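Local structure of Eps1p (4TW5) at residues K188-Q193 / D259-F264; F113-S118 / L194-I199; G78-E83 / E87-N92. The protein belongs to the thioredoxin superfamily, pairing in this fragment two thioredoxin-like domains, each carrying a disulfide-closed Cys-X-X-Cys motif. All coordinates share one frame; numbering follows the deposited sequence.

Interaction 1: residues K188-Q193 / D259-F264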
loop_
_atom_site.group_PDB
_atom_site.type_symbol
_atom_site.label_atom_id
_atom_site.label_comp_id
_atom_site.label_asym_id
_atom_site.label_seq_id
_atom_site.Cartn_x
_atom_site.Cartn_y
_atom_site.Cartn_z
ATOM N N LYS A 188 -0.945 -25.119 -12.613
ATOM C CA LYS A 188 -1.190 -25.462 -13.995
ATOM C C LYS A 188 -2.067 -26.715 -14.106
ATOM O O LYS A 188 -3.005 -26.748 -14.879
ATOM C CB LYS A 188 0.142 -25.690 -14.714
ATOM C CG LYS A 188 0.026 -26.003 -16.194
ATOM C CD LYS A 188 1.401 -25.926 -16.803
ATOM C CE LYS A 188 1.385 -26.179 -18.285
ATOM N NZ LYS A 188 2.747 -25.999 -18.843
ATOM N N ILE A 189 -1.778 -27.729 -13.301
ATOM C CA ILE A 189 -2.549 -28.962 -13.340
ATOM C C ILE A 189 -4.010 -28.670 -12.899
ATOM O O ILE A 189 -4.961 -29.030 -13.598
ATOM C CB ILE A 189 -1.884 -30.049 -12.440
ATOM C CG1 ILE A 189 -0.491 -30.393 -12.961
ATOM C CG2 ILE A 189 -2.705 -31.312 -12.385
ATOM C CD1 ILE A 189 0.352 -31.225 -11.995
ATOM N N ILE A 190 -4.161 -27.937 -11.800
ATOM C CA ILE A 190 -5.453 -27.457 -11.329
ATOM C C ILE A 190 -6.211 -26.696 -12.388
ATOM O O ILE A 190 -7.442 -26.849 -12.488
ATOM C CB ILE A 190 -5.288 -26.570 -10.103
ATOM C CG1 ILE A 190 -4.758 -27.405 -8.946
ATOM C CG2 ILE A 190 -6.576 -25.873 -9.737
ATOM C CD1 ILE A 190 -4.217 -26.588 -7.812
ATOM N N SER A 191 -5.529 -25.845 -13.151
ATOM C CA SER A 191 -6.243 -25.049 -14.143
ATOM C C SER A 191 -6.826 -25.943 -15.242
ATOM O O SER A 191 -7.944 -25.731 -15.693
ATOM C CB SER A 191 -5.353 -23.989 -14.761
ATOM O OG SER A 191 -4.471 -24.554 -15.708
ATOM N N ARG A 192 -6.078 -26.962 -15.644
ATOM C CA ARG A 192 -6.539 -27.816 -16.720
ATOM C C ARG A 192 -7.640 -28.760 -16.231
ATOM O O ARG A 192 -8.580 -28.999 -16.939
ATOM C CB ARG A 192 -5.373 -28.596 -17.317
ATOM C CG ARG A 192 -4.515 -27.741 -18.261
ATOM C CD ARG A 192 -3.205 -28.428 -18.706
ATOM N NE ARG A 192 -3.319 -29.752 -19.334
ATOM C CZ ARG A 192 -3.775 -29.979 -20.564
ATOM N NH1 ARG A 192 -4.172 -28.977 -21.325
ATOM N NH2 ARG A 192 -3.805 -31.212 -21.042
ATOM N N GLN A 193 -7.532 -29.277 -15.021
ATOM C CA GLN A 193 -8.564 -30.164 -14.506
ATOM C C GLN A 193 -9.896 -29.421 -14.317
ATOM O O GLN A 193 -10.951 -29.938 -14.671
ATOM C CB GLN A 193 -8.094 -30.804 -13.194
ATOM C CG GLN A 193 -6.974 -31.833 -13.389
ATOM C CD GLN A 193 -6.611 -32.540 -12.095
ATOM O OE1 GLN A 193 -6.385 -31.898 -11.082
ATOM N NE2 GLN A 193 -6.557 -33.862 -12.124
ATOM N N ASP A 259 -5.601 -32.108 -5.962
ATOM C CA ASP A 259 -6.929 -32.662 -5.704
ATOM C C ASP A 259 -7.768 -31.826 -4.749
ATOM O O ASP A 259 -8.956 -31.578 -5.012
ATOM C CB ASP A 259 -6.838 -34.080 -5.129
ATOM C CG ASP A 259 -6.084 -35.030 -6.016
ATOM O OD1 ASP A 259 -5.684 -34.637 -7.138
ATOM O OD2 ASP A 259 -5.916 -36.192 -5.600
ATOM N N GLY A 260 -7.156 -31.415 -3.639
ATOM C CA GLY A 260 -7.846 -30.613 -2.645
ATOM C C GLY A 260 -8.399 -29.335 -3.230
ATOM O O GLY A 260 -9.557 -28.979 -2.978
ATOM N N TYR A 261 -7.590 -28.665 -4.044
ATOM C CA TYR A 261 -8.008 -27.428 -4.688
ATOM C C TYR A 261 -9.150 -27.641 -5.725
ATOM O O TYR A 261 -10.095 -26.850 -5.785
ATOM C CB TYR A 261 -6.804 -26.758 -5.358
ATOM C CG TYR A 261 -5.670 -26.502 -4.379
ATOM C CD1 TYR A 261 -5.676 -25.395 -3.562
ATOM C CD2 TYR A 261 -4.613 -27.383 -4.269
ATOM C CE1 TYR A 261 -4.679 -25.173 -2.663
ATOM C CE2 TYR A 261 -3.599 -27.161 -3.368
ATOM C CZ TYR A 261 -3.642 -26.053 -2.566
ATOM O OH TYR A 261 -2.636 -25.813 -1.662
ATOM N N VAL A 262 -9.074 -28.712 -6.511
ATOM C CA VAL A 262 -10.092 -28.978 -7.528
ATOM C C VAL A 262 -11.441 -29.207 -6.854
ATOM O O VAL A 262 -12.447 -28.576 -7.202
ATOM C CB VAL A 262 -9.723 -30.206 -8.403
ATOM C CG1 VAL A 262 -10.924 -30.670 -9.241
ATOM C CG2 VAL A 262 -8.564 -29.865 -9.330
ATOM N N ASP A 263 -11.441 -30.077 -5.851
ATOM C CA ASP A 263 -12.664 -30.423 -5.134
ATOM C C ASP A 263 -13.228 -29.244 -4.346
ATOM O O ASP A 263 -14.429 -29.148 -4.175
ATOM C CB ASP A 263 -12.428 -31.644 -4.248
ATOM C CG ASP A 263 -12.082 -32.884 -5.077
ATOM O OD1 ASP A 263 -12.506 -32.935 -6.268
ATOM O OD2 ASP A 263 -11.397 -33.798 -4.551
ATOM N N PHE A 264 -12.370 -28.357 -3.856
ATOM C CA PHE A 264 -12.859 -27.144 -3.218
ATOM C C PHE A 264 -13.587 -26.286 -4.238
ATOM O O PHE A 264 -14.703 -25.825 -3.999
ATOM C CB PHE A 264 -11.718 -26.348 -2.587
ATOM C CG PHE A 264 -12.107 -24.962 -2.150
ATOM C CD1 PHE A 264 -12.866 -24.758 -0.991
ATOM C CD2 PHE A 264 -11.712 -23.869 -2.882
ATOM C CE1 PHE A 264 -13.204 -23.487 -0.561
ATOM C CE2 PHE A 264 -12.043 -22.585 -2.482
ATOM C CZ PHE A 264 -12.795 -22.386 -1.311
#

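Interaction 2: residues F113-S118 / L194-I199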
loop_
_atom_site.group_PDB
_atom_site.type_symbol
_atom_site.label_atom_id
_atom_site.label_comp_id
_atom_site.label_asym_id
_atom_site.label_seq_id
_atom_site.Cartn_x
_atom_site.Cartn_y
_atom_site.Cartn_z
ATOM N N PHE A 113 -14.848 -37.114 -14.187
ATOM C CA PHE A 113 -13.752 -37.684 -13.432
ATOM C C PHE A 113 -12.701 -38.340 -14.303
ATOM O O PHE A 113 -11.513 -38.201 -14.035
ATOM C CB PHE A 113 -14.280 -38.692 -12.416
ATOM C CG PHE A 113 -13.207 -39.415 -11.664
ATOM C CD1 PHE A 113 -12.376 -38.744 -10.795
ATOM C CD2 PHE A 113 -13.047 -40.780 -11.819
ATOM C CE1 PHE A 113 -11.390 -39.428 -10.100
ATOM C CE2 PHE A 113 -12.076 -41.468 -11.128
ATOM C CZ PHE A 113 -11.243 -40.795 -10.266
ATOM N N ALA A 114 -13.107 -39.097 -15.314
ATOM C CA ALA A 114 -12.093 -39.659 -16.184
ATOM C C ALA A 114 -11.364 -38.524 -16.936
ATOM O O ALA A 114 -10.121 -38.481 -16.957
ATOM C CB ALA A 114 -12.694 -40.678 -17.146
ATOM N N ARG A 115 -12.111 -37.571 -17.487
ATOM C CA ARG A 115 -11.475 -36.444 -18.175
ATOM C C ARG A 115 -10.561 -35.635 -17.240
ATOM O O ARG A 115 -9.482 -35.223 -17.626
ATOM C CB ARG A 115 -12.514 -35.513 -18.792
ATOM C CG ARG A 115 -13.274 -36.118 -19.949
ATOM C CD ARG A 115 -14.382 -35.213 -20.360
ATOM N NE ARG A 115 -15.084 -35.690 -21.537
ATOM C CZ ARG A 115 -16.269 -35.233 -21.923
ATOM N NH1 ARG A 115 -16.867 -34.285 -21.214
ATOM N NH2 ARG A 115 -16.846 -35.714 -23.021
ATOM N N ARG A 116 -11.002 -35.425 -16.011
ATOM C CA ARG A 116 -10.211 -34.690 -15.024
ATOM C C ARG A 116 -8.854 -35.389 -14.796
ATOM O O ARG A 116 -7.803 -34.769 -14.858
ATOM C CB ARG A 116 -11.022 -34.563 -13.723
ATOM C CG ARG A 116 -10.662 -33.382 -12.857
ATOM C CD ARG A 116 -11.580 -33.265 -11.631
ATOM N NE ARG A 116 -12.965 -33.159 -12.042
ATOM C CZ ARG A 116 -13.899 -34.053 -11.753
ATOM N NH1 ARG A 116 -13.605 -35.102 -11.009
ATOM N NH2 ARG A 116 -15.128 -33.885 -12.204
ATOM N N GLU A 117 -8.900 -36.700 -14.603
ATOM C CA GLU A 117 -7.732 -37.493 -14.308
ATOM C C GLU A 117 -6.767 -37.671 -15.464
ATOM O O GLU A 117 -5.592 -37.949 -15.240
ATOM C CB GLU A 117 -8.163 -38.866 -13.790
ATOM C CG GLU A 117 -8.852 -38.760 -12.422
ATOM C CD GLU A 117 -8.038 -37.979 -11.385
ATOM O OE1 GLU A 117 -6.787 -38.116 -11.334
ATOM O OE2 GLU A 117 -8.659 -37.200 -10.631
ATOM N N SER A 118 -7.251 -37.560 -16.692
ATOM C CA SER A 118 -6.369 -37.663 -17.841
ATOM C C SER A 118 -5.447 -36.446 -17.922
ATOM O O SER A 118 -4.394 -36.500 -18.540
ATOM C CB SER A 118 -7.159 -37.806 -19.145
ATOM O OG SER A 118 -7.489 -36.538 -19.651
ATOM N N LEU A 194 -9.836 -28.182 -13.833
ATOM C CA LEU A 194 -11.040 -27.401 -13.601
ATOM C C LEU A 194 -11.663 -26.945 -14.904
ATOM O O LEU A 194 -12.852 -26.609 -14.947
ATOM C CB LEU A 194 -10.760 -26.189 -12.713
ATOM C CG LEU A 194 -10.621 -26.563 -11.239
ATOM C CD1 LEU A 194 -10.356 -25.327 -10.371
ATOM C CD2 LEU A 194 -11.839 -27.337 -10.748
ATOM N N ALA A 195 -10.862 -26.886 -15.956
ATOM C CA ALA A 195 -11.388 -26.501 -17.250
ATOM C C ALA A 195 -12.437 -27.509 -17.793
ATOM O O ALA A 195 -13.348 -27.116 -18.506
ATOM C CB ALA A 195 -10.251 -26.333 -18.242
ATOM N N VAL A 196 -12.305 -28.787 -17.440
ATOM C CA VAL A 196 -13.273 -29.827 -17.821
ATOM C C VAL A 196 -14.622 -29.513 -17.210
ATOM O O VAL A 196 -15.671 -29.734 -17.821
ATOM C CB VAL A 196 -12.818 -31.244 -17.365
ATOM C CG1 VAL A 196 -13.976 -32.258 -17.411
ATOM C CG2 VAL A 196 -11.653 -31.721 -18.202
ATOM N N ASP A 197 -14.599 -28.981 -15.995
ATOM C CA ASP A 197 -15.844 -28.651 -15.319
ATOM C C ASP A 197 -16.274 -27.242 -15.609
ATOM O O ASP A 197 -17.188 -26.725 -14.979
ATOM C CB ASP A 197 -15.696 -28.851 -13.826
ATOM C CG ASP A 197 -15.600 -30.307 -13.466
ATOM O OD1 ASP A 197 -16.476 -31.082 -13.932
ATOM O OD2 ASP A 197 -14.639 -30.675 -12.755
ATOM N N ASP A 198 -15.614 -26.630 -16.583
ATOM C CA ASP A 198 -15.969 -25.284 -17.005
ATOM C C ASP A 198 -15.907 -24.319 -15.805
ATOM O O ASP A 198 -16.727 -23.417 -15.671
ATOM C CB ASP A 198 -17.354 -25.276 -17.651
ATOM C CG ASP A 198 -17.590 -24.059 -18.522
ATOM O OD1 ASP A 198 -16.603 -23.495 -19.029
ATOM O OD2 ASP A 198 -18.763 -23.652 -18.692
ATOM N N ILE A 199 -14.952 -24.565 -14.915
ATOM C CA ILE A 199 -14.580 -23.631 -13.844
ATOM C C ILE A 199 -13.317 -22.884 -14.290
ATOM O O ILE A 199 -12.319 -23.490 -14.711
ATOM C CB ILE A 199 -14.391 -24.377 -12.514
ATOM C CG1 ILE A 199 -15.751 -24.937 -12.063
ATOM C CG2 ILE A 199 -13.791 -23.460 -11.425
ATOM C CD1 ILE A 199 -15.686 -25.810 -10.862
#

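Interaction 3: residues G78-E83 / E87-N92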
loop_
_atom_site.group_PDB
_atom_site.type_symbol
_atom_site.label_atom_id
_atom_site.label_comp_id
_atom_site.label_asym_id
_atom_site.label_seq_id
_atom_site.Cartn_x
_atom_site.Cartn_y
_atom_site.Cartn_z
ATOM N N GLY A 78 -9.875 -58.817 -1.631
ATOM C CA GLY A 78 -9.150 -58.820 -0.371
ATOM C C GLY A 78 -7.736 -58.275 -0.522
ATOM O O GLY A 78 -7.214 -57.601 0.373
ATOM N N ASP A 79 -7.106 -58.597 -1.649
ATOM C CA ASP A 79 -5.771 -58.094 -1.967
ATOM C C ASP A 79 -5.778 -56.592 -2.193
ATOM O O ASP A 79 -4.819 -55.902 -1.857
ATOM C CB ASP A 79 -5.222 -58.775 -3.219
ATOM C CG ASP A 79 -4.875 -60.218 -2.988
ATOM O OD1 ASP A 79 -4.815 -60.624 -1.809
ATOM O OD2 ASP A 79 -4.653 -60.941 -3.985
ATOM N N GLU A 80 -6.874 -56.097 -2.757
ATOM C CA GLU A 80 -7.004 -54.684 -3.089
ATOM C C GLU A 80 -7.582 -53.919 -1.904
ATOM O O GLU A 80 -7.793 -52.706 -1.978
ATOM C CB GLU A 80 -7.866 -54.495 -4.346
ATOM C CG GLU A 80 -7.212 -55.016 -5.631
ATOM C CD GLU A 80 -5.849 -54.373 -5.917
ATOM O OE1 GLU A 80 -5.708 -53.149 -5.708
ATOM O OE2 GLU A 80 -4.913 -55.091 -6.342
ATOM N N ASN A 81 -7.862 -54.651 -0.827
ATOM C CA ASN A 81 -8.304 -54.065 0.438
ATOM C C ASN A 81 -9.608 -53.283 0.321
ATOM O O ASN A 81 -9.727 -52.195 0.872
ATOM C CB ASN A 81 -7.211 -53.158 0.998
ATOM C CG ASN A 81 -5.920 -53.904 1.264
ATOM O OD1 ASN A 81 -5.845 -54.725 2.181
ATOM N ND2 ASN A 81 -4.891 -53.629 0.455
ATOM N N ILE A 82 -10.574 -53.840 -0.402
ATOM C CA ILE A 82 -11.888 -53.219 -0.537
ATOM C C ILE A 82 -12.566 -53.098 0.819
ATOM O O ILE A 82 -12.718 -54.090 1.528
ATOM C CB ILE A 82 -12.794 -54.033 -1.487
ATOM C CG1 ILE A 82 -12.118 -54.215 -2.845
ATOM C CG2 ILE A 82 -14.166 -53.382 -1.635
ATOM C CD1 ILE A 82 -11.657 -52.908 -3.476
ATOM N N GLU A 83 -12.978 -51.885 1.179
ATOM C CA GLU A 83 -13.642 -51.670 2.457
ATOM C C GLU A 83 -15.154 -51.629 2.296
ATOM O O GLU A 83 -15.878 -52.171 3.123
ATOM C CB GLU A 83 -13.147 -50.396 3.155
ATOM C CG GLU A 83 -11.643 -50.349 3.418
ATOM C CD GLU A 83 -11.156 -48.979 3.877
ATOM O OE1 GLU A 83 -11.729 -47.961 3.439
ATOM O OE2 GLU A 83 -10.211 -48.923 4.698
ATOM N N GLU A 87 -17.261 -49.845 -4.558
ATOM C CA GLU A 87 -16.088 -48.991 -4.433
ATOM C C GLU A 87 -15.453 -48.682 -5.777
ATOM O O GLU A 87 -14.961 -49.586 -6.467
ATOM C CB GLU A 87 -15.059 -49.629 -3.517
ATOM C CG GLU A 87 -13.841 -48.764 -3.344
ATOM C CD GLU A 87 -13.011 -49.148 -2.150
ATOM O OE1 GLU A 87 -13.452 -50.017 -1.366
ATOM O OE2 GLU A 87 -11.908 -48.578 -2.004
ATOM N N ILE A 88 -15.462 -47.400 -6.139
ATOM C CA ILE A 88 -14.914 -46.956 -7.415
ATOM C C ILE A 88 -13.483 -46.416 -7.294
ATOM O O ILE A 88 -13.236 -45.467 -6.556
ATOM C CB ILE A 88 -15.796 -45.881 -8.025
ATOM C CG1 ILE A 88 -17.256 -46.326 -7.978
ATOM C CG2 ILE A 88 -15.346 -45.565 -9.456
ATOM C CD1 ILE A 88 -18.206 -45.288 -8.484
ATOM N N ARG A 89 -12.552 -47.005 -8.041
ATOM C CA ARG A 89 -11.123 -46.710 -7.884
ATOM C C ARG A 89 -10.378 -46.419 -9.194
ATOM O O ARG A 89 -10.759 -46.917 -10.263
ATOM C CB ARG A 89 -10.428 -47.880 -7.198
ATOM C CG ARG A 89 -10.880 -48.199 -5.789
ATOM C CD ARG A 89 -9.969 -49.253 -5.215
ATOM N NE ARG A 89 -10.228 -49.517 -3.809
ATOM C CZ ARG A 89 -9.389 -50.169 -3.013
ATOM N NH1 ARG A 89 -8.248 -50.633 -3.490
ATOM N NH2 ARG A 89 -9.697 -50.368 -1.743
ATOM N N LEU A 90 -9.326 -45.601 -9.098
ATOM C CA LEU A 90 -8.418 -45.333 -10.207
ATOM C C LEU A 90 -7.070 -46.046 -10.041
ATOM O O LEU A 90 -6.392 -45.916 -9.019
ATOM C CB LEU A 90 -8.180 -43.833 -10.372
ATOM C CG LEU A 90 -7.302 -43.419 -11.574
ATOM C CD1 LEU A 90 -8.003 -43.715 -12.929
ATOM C CD2 LEU A 90 -6.937 -41.958 -11.483
ATOM N N TYR A 91 -6.678 -46.797 -11.060
ATOM C CA TYR A 91 -5.393 -47.473 -11.073
ATOM C C TYR A 91 -4.560 -47.005 -12.249
ATOM O O TYR A 91 -5.099 -46.534 -13.252
ATOM C CB TYR A 91 -5.584 -48.981 -11.147
ATOM C CG TYR A 91 -6.033 -49.616 -9.849
ATOM C CD1 TYR A 91 -7.341 -49.475 -9.401
ATOM C CD2 TYR A 91 -5.164 -50.394 -9.094
ATOM C CE1 TYR A 91 -7.763 -50.066 -8.218
ATOM C CE2 TYR A 91 -5.579 -50.991 -7.908
ATOM C CZ TYR A 91 -6.883 -50.821 -7.486
ATOM O OH TYR A 91 -7.318 -51.406 -6.330
ATOM N N ASN A 92 -3.241 -47.057 -12.102
ATOM C CA ASN A 92 -2.366 -46.903 -13.252
ATOM C C ASN A 92 -1.516 -48.186 -13.325
ATOM O O ASN A 92 -1.735 -49.100 -12.525
ATOM C CB ASN A 92 -1.574 -45.594 -13.179
ATOM C CG ASN A 92 -0.614 -45.503 -11.974
ATOM O OD1 ASN A 92 -0.372 -46.460 -11.241
ATOM N ND2 ASN A 92 -0.056 -44.319 -11.797
#

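Interaction 1: residues K188-Q193 / D259-F264
The amide oxygen of Q193 is held by a hydrogen bond to S258 OG, from the residue just ahead of segment 259-264, and across the contact a methyl lies against it: V262 CG2 is 3.5 Å from Q193 OE1. At the far end of the amide, NE2 is hydrogen-bonded to R116 O, so both polar ends of this buried group are satisfied and its rotation is fixed. The side chains of Q193 and V262 meet at about a right angle, and the same methyl, V262 CG2, rests 4.0 Å from Q193 CB. These residues belong to two helices of the second thioredoxin-like domain, one starting at its Cys-X-X-Cys motif and the other being its C-terminal helix 259-265. The segments run 35° apart with axes 9.6 Å from each other at closest approach, and I190 and F264 both reach L156 of the central strand 155-160. One turn back from Q193, with CG1 anti to the carbonyl carbon (chi1 -66°) and CD1 extended beyond it (chi2 165°), I190 reaches Y261. Its CD1 touches Y261 CB at 3.6 Å and meets the start of the ring obliquely, with I190 CD1 3.7 Å from Y261 CD2. The outer end of Y261 turns away to stack on Y250, and its OH is hydrogen-bonded to S255 N. I190 CG2 to V262 CG2 is a looser methyl contact at 4.5 Å.

Interaction 2: residues F113-S118 / L194-I199
The guanidinium of R116 and the carboxylate of D197 meet edge on, their planes only 28° apart, while R116 NH1 lies at the edge of the F113 ring, in its plane. One face of the F113 ring carries E117 CG, 3.5 Å above its plane and offset toward the rim. The salt bridge joins helix 107-118 of the first thioredoxin-like domain to the C-terminal end of helix 180-196 in the second, where D198, with positive phi, is the C-prime residue of a Schellman motif. D197 OD2 takes the main bond, from R116 NE at 3.1 Å, through its syn lone pair; the N-H...O angle is 146°, and the oxygen sits somewhat out of the guanidinium plane. A second bond to the same oxygen, from R116 NH2 to D197 OD2, is weak at 3.3 Å. R116 arrives there because its chain bends at chi3 (-58°), bringing NE across to the loop. R266 lies close by with like charge to R116, and D197 OD2 forms with it a long, weak ion pair, so the carboxylate may screen the two arginines from each other. The aliphatic contact lies beside this bridge. R115 sends its guanidinium to E57, but its stem stays against V196, whose two methyls both face one carbon: V196 CG1 is 3.8 Å and V196 CG2 3.9 Å from R115 CB.

Interaction 3: residues G78-E83 / E87-N92
Hydrogen bonds from R89 and Y91 to the end of a helix dominate the contact between residues 78-83 and 87-92. R89 NH1 donates to E80 O at 2.6 Å, in the plane of that carbonyl, while NH2 adds weak bonds to E80 O and N81 O. The Y91 hydroxyl is hydrogen-bonded to E80 OE1, which lies in the ring plane at its edge, but the 2.5 Å between Y91 OH and E80 OE1 is too short to be taken at face value. The same hydroxyl accepts from R89 NH1 at 3.1 Å. A bend at chi2 (-57°) folds the E80 carboxylate toward the tyrosine. E87 works through both oxygens: OE1 receives the backbone E83 N at 3.2 Å through its syn lone pair, and OE2 carries the salt bridge. In that bridge R89 presents its side, NE at 2.6 Å and NH2 at 2.9 Å from E87 OE2, both from the same face and well above the carboxylate plane. This grip, with the bonds to the carbonyls, fixes the rotation of the guanidinium. A methyl also covers the cation: I82 CD1 sits over the centre of one guanidinium face, 3.6 Å from R89 CZ. N81, with positive phi, ends helix 74-79 in a Schellman motif, and the contact closes the loop from this helix into strand 87-92, antiparallel to its neighbours in the sheet of the thioredoxin fold.

Overall arrangement
From the N terminus, interaction 3 comes first and closes the short loop between helix 74-79 and strand 87-92, with three residues between its segments, wholly inside the first thioredoxin-like domain. The chain then enters helix 107-118, where interaction 2 opens; 75 residues later it closes at the end of helix 180-196. Interaction 1 opens within that same helix, just before interaction 2 closes, and ends 65 residues on at helix 259-265, so the two loops cross. Interaction 2 bridges the domains, and interaction 1 joins two helices of the second. They touch, with V262 CG1 3.6 Å from R116 CD, whereas E117 CG reaches L90 CD2 at 3.8 Å, linking interactions 2 and 3.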